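Side-chain contact in glycerol-3-phosphate dehydrogenase [NAD(+)] (Dunaliella salina, PDB 6IUY), which probably catalyses the NAD-dependent interconversion of sn-glycerol 3-phosphate and dihydroxyacetone phosphate, and carries a haloacid dehalogenase-like phosphatase domain: residues 320-324 against 325-329. Numbering follows the deposited sequence.
Sequences IYLPG and IDLGE. With NAD (nicotinamide-adenine-dinucleotide), chain C.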
loop_
_atom_site.group_PDB
_atom_site.type_symbol
_atom_site.label_atom_id
_atom_site.label_comp_id
_atom_site.label_asym_id
_atom_site.label_seq_id
_atom_site.Cartn_x
_atom_site.Cartn_y
_atom_site.Cartn_z
ATOM N N ILE A 320 24.136 27.412 -4.750
ATOM C CA ILE A 320 22.827 28.049 -4.701
ATOM C C ILE A 320 21.714 27.068 -4.345
ATOM O O ILE A 320 20.802 27.402 -3.585
ATOM C CB ILE A 320 22.462 28.687 -6.037
ATOM C CG1 ILE A 320 23.516 29.723 -6.446
ATOM C CG2 ILE A 320 21.115 29.335 -5.951
ATOM C CD1 ILE A 320 23.257 30.287 -7.838
ATOM N N TYR A 321 21.783 25.873 -4.918
ATOM C CA TYR A 321 20.691 24.921 -4.824
ATOM C C TYR A 321 21.051 23.719 -3.975
ATOM O O TYR A 321 20.168 22.988 -3.574
ATOM C CB TYR A 321 20.255 24.476 -6.221
ATOM C CG TYR A 321 19.685 25.626 -7.003
ATOM C CD1 TYR A 321 18.389 26.042 -6.796
ATOM C CD2 TYR A 321 20.471 26.335 -7.909
ATOM C CE1 TYR A 321 17.862 27.127 -7.495
ATOM C CE2 TYR A 321 19.957 27.411 -8.616
ATOM C CZ TYR A 321 18.657 27.811 -8.405
ATOM O OH TYR A 321 18.140 28.878 -9.116
ATOM N N LEU A 322 22.339 23.520 -3.700
ATOM C CA LEU A 322 22.757 22.454 -2.787
ATOM C C LEU A 322 24.035 22.830 -2.070
ATOM O O LEU A 322 25.029 22.131 -2.176
ATOM C CB LEU A 322 22.933 21.124 -3.533
ATOM C CG LEU A 322 22.843 19.872 -2.641
ATOM C CD1 LEU A 322 21.431 19.622 -2.145
ATOM C CD2 LEU A 322 23.342 18.641 -3.346
ATOM N N PRO A 323 23.997 23.934 -1.299
ATOM C CA PRO A 323 25.185 24.477 -0.622
ATOM C C PRO A 323 25.808 23.534 0.391
ATOM O O PRO A 323 25.097 22.840 1.113
ATOM C CB PRO A 323 24.656 25.735 0.087
ATOM C CG PRO A 323 23.152 25.615 0.085
ATOM C CD PRO A 323 22.772 24.725 -1.046
ATOM N N GLY A 324 27.137 23.532 0.448
ATOM C CA GLY A 324 27.862 22.732 1.402
ATOM C C GLY A 324 28.032 21.285 1.003
ATOM O O GLY A 324 28.667 20.528 1.718
ATOM N N ILE A 325 27.449 20.891 -0.122
ATOM C CA ILE A 325 27.551 19.508 -0.572
ATOM C C ILE A 325 28.544 19.362 -1.734
ATOM O O ILE A 325 28.464 20.063 -2.758
ATOM C CB ILE A 325 26.176 18.938 -1.019
ATOM C CG1 ILE A 325 25.118 19.109 0.076
ATOM C CG2 ILE A 325 26.312 17.448 -1.381
ATOM C CD1 ILE A 325 25.440 18.332 1.348
ATOM N N ASP A 326 29.480 18.446 -1.551
ATOM C CA ASP A 326 30.481 18.147 -2.553
ATOM C C ASP A 326 29.915 17.185 -3.588
ATOM O O ASP A 326 29.726 16.012 -3.295
ATOM C CB ASP A 326 31.728 17.546 -1.890
ATOM C CG ASP A 326 32.890 17.355 -2.872
ATOM O OD1 ASP A 326 33.834 18.188 -2.873
ATOM O OD2 ASP A 326 32.872 16.371 -3.636
ATOM N N LEU A 327 29.603 17.686 -4.783
ATOM C CA LEU A 327 29.336 16.800 -5.912
ATOM C C LEU A 327 30.733 16.314 -6.195
ATOM O O LEU A 327 31.678 17.091 -6.008
ATOM C CB LEU A 327 28.709 17.535 -7.101
ATOM C CG LEU A 327 27.742 18.652 -6.716
ATOM C CD1 LEU A 327 27.141 19.268 -7.943
ATOM C CD2 LEU A 327 26.633 18.117 -5.819
ATOM N N GLY A 328 30.928 15.066 -6.578
ATOM C CA GLY A 328 32.311 14.593 -6.688
ATOM C C GLY A 328 33.226 15.346 -7.673
ATOM O O GLY A 328 32.846 16.337 -8.323
ATOM N N GLU A 329 34.450 14.866 -7.812
ATOM C CA GLU A 329 35.368 15.497 -8.755
ATOM C C GLU A 329 35.139 15.094 -10.213
ATOM O O GLU A 329 35.790 15.635 -11.102
ATOM C CB GLU A 329 36.806 15.198 -8.350
ATOM C CG GLU A 329 37.114 15.705 -6.943
ATOM C CD GLU A 329 38.544 15.489 -6.552
ATOM O OE1 GLU A 329 39.363 15.212 -7.458
ATOM O OE2 GLU A 329 38.848 15.592 -5.342
HETATM P PA NAD C . 14.628 22.912 -7.787
HETATM O O1A NAD C . 15.787 22.975 -6.880
HETATM O O2A NAD C . 13.279 22.869 -7.081
HETATM O O5B NAD C . 14.595 24.210 -8.769
HETATM C C5B NAD C . 15.805 24.926 -9.061
HETATM C C4B NAD C . 16.148 24.784 -10.565
HETATM O O4B NAD C . 15.256 25.410 -11.283
HETATM C C3B NAD C . 17.462 25.514 -10.858
HETATM O O3B NAD C . 18.505 24.670 -11.022
HETATM C C2B NAD C . 17.189 26.280 -12.167
HETATM O O2B NAD C . 18.341 26.061 -13.094
HETATM C C1B NAD C . 16.090 25.765 -12.604
HETATM N N9A NAD C . 15.413 26.707 -13.390
HETATM C C8A NAD C . 14.951 27.930 -13.041
HETATM N N7A NAD C . 14.370 28.470 -14.135
HETATM C C5A NAD C . 14.489 27.595 -15.169
HETATM C C6A NAD C . 14.097 27.648 -16.495
HETATM N N6A NAD C . 13.426 28.724 -17.140
HETATM N N1A NAD C . 14.333 26.609 -17.306
HETATM C C2A NAD C . 14.974 25.508 -16.818
HETATM N N3A NAD C . 15.371 25.457 -15.527
HETATM C C4A NAD C . 15.125 26.503 -14.707
HETATM O O3 NAD C . 14.796 21.600 -8.697
HETATM P PN NAD C . 14.920 20.081 -8.199
HETATM O O1N NAD C . 15.048 20.010 -6.688
HETATM O O2N NAD C . 16.112 19.402 -8.835
HETATM O O5D NAD C . 13.565 19.364 -8.576
HETATM C C5D NAD C . 13.229 19.091 -9.924
HETATM C C4D NAD C . 12.271 17.891 -9.919
HETATM O O4D NAD C . 12.648 17.005 -9.016
HETATM C C3D NAD C . 10.897 18.368 -9.496
HETATM O O3D NAD C . 9.982 17.861 -10.341
HETATM C C2D NAD C . 10.694 17.796 -8.065
HETATM O O2D NAD C . 9.231 17.649 -7.848
HETATM C C1D NAD C . 11.359 16.675 -8.088
HETATM N N1N NAD C . 11.841 16.207 -6.804
HETATM C C2N NAD C . 12.417 17.051 -5.878
HETATM C C3N NAD C . 12.869 16.552 -4.657
HETATM C C7N NAD C . 13.483 17.535 -3.637
HETATM O O7N NAD C . 13.628 17.204 -2.476
HETATM N N7N NAD C . 13.892 18.839 -4.096
HETATM C C4N NAD C . 12.757 15.212 -4.354
HETATM C C5N NAD C . 12.208 14.354 -5.290
HETATM C C6N NAD C . 11.765 14.864 -6.511
HETATM O O HOH W 1 26.415 20.974 -3.957
#
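I325 folds back onto L322 through both backbone and side chain. Its N-H points to L322 O at 3.4 Å with an N-H...O angle of 151°, a weak bond that closes a type II beta turn from L322 to I325. G324 takes the third position of the turn with a positive phi of 81°, as this turn type expects. A water also donates to L322 O and I325 O, though both distances are short, so the L322 carbonyl is held by the water and only weakly by I325 N-H. The two side chains also meet, crossing at an angle, with I325 CG1 3.6 Å from L322 CG. The methyl I325 CG2, set anti to its own nitrogen, comes within 3.8 Å of L322 CD2. The D326 carbonyl accepts a bond from R273 NE of helix 266-282. L327 then brings CD2 to 4.1 Å from L322 CD2, a looser apolar touch, and both leucines also rest on C269 of that helix. The L322 side chain is buried, touched by I325, L327 and helix 266-282, while the preceding Y321 meets NAD. One face of the Y321 ring lies against the adenosine ribose of NAD, with NAD C3B 3.6 Å above the plane near the rim, and I320 CG2 packs over the opposite face; the Y321 hydroxyl is hydrogen-bonded to E301. Y321 CE1 reaches NAD C5B at 3.4 Å. A serine here would probably leave that ribose without its flat apolar wall and E301 without its phenolic partner. The arrangement is a beta-turn loop bordering the dinucleotide pocket of a Rossmann-type domain, between helix 307-315 and strand 331-334.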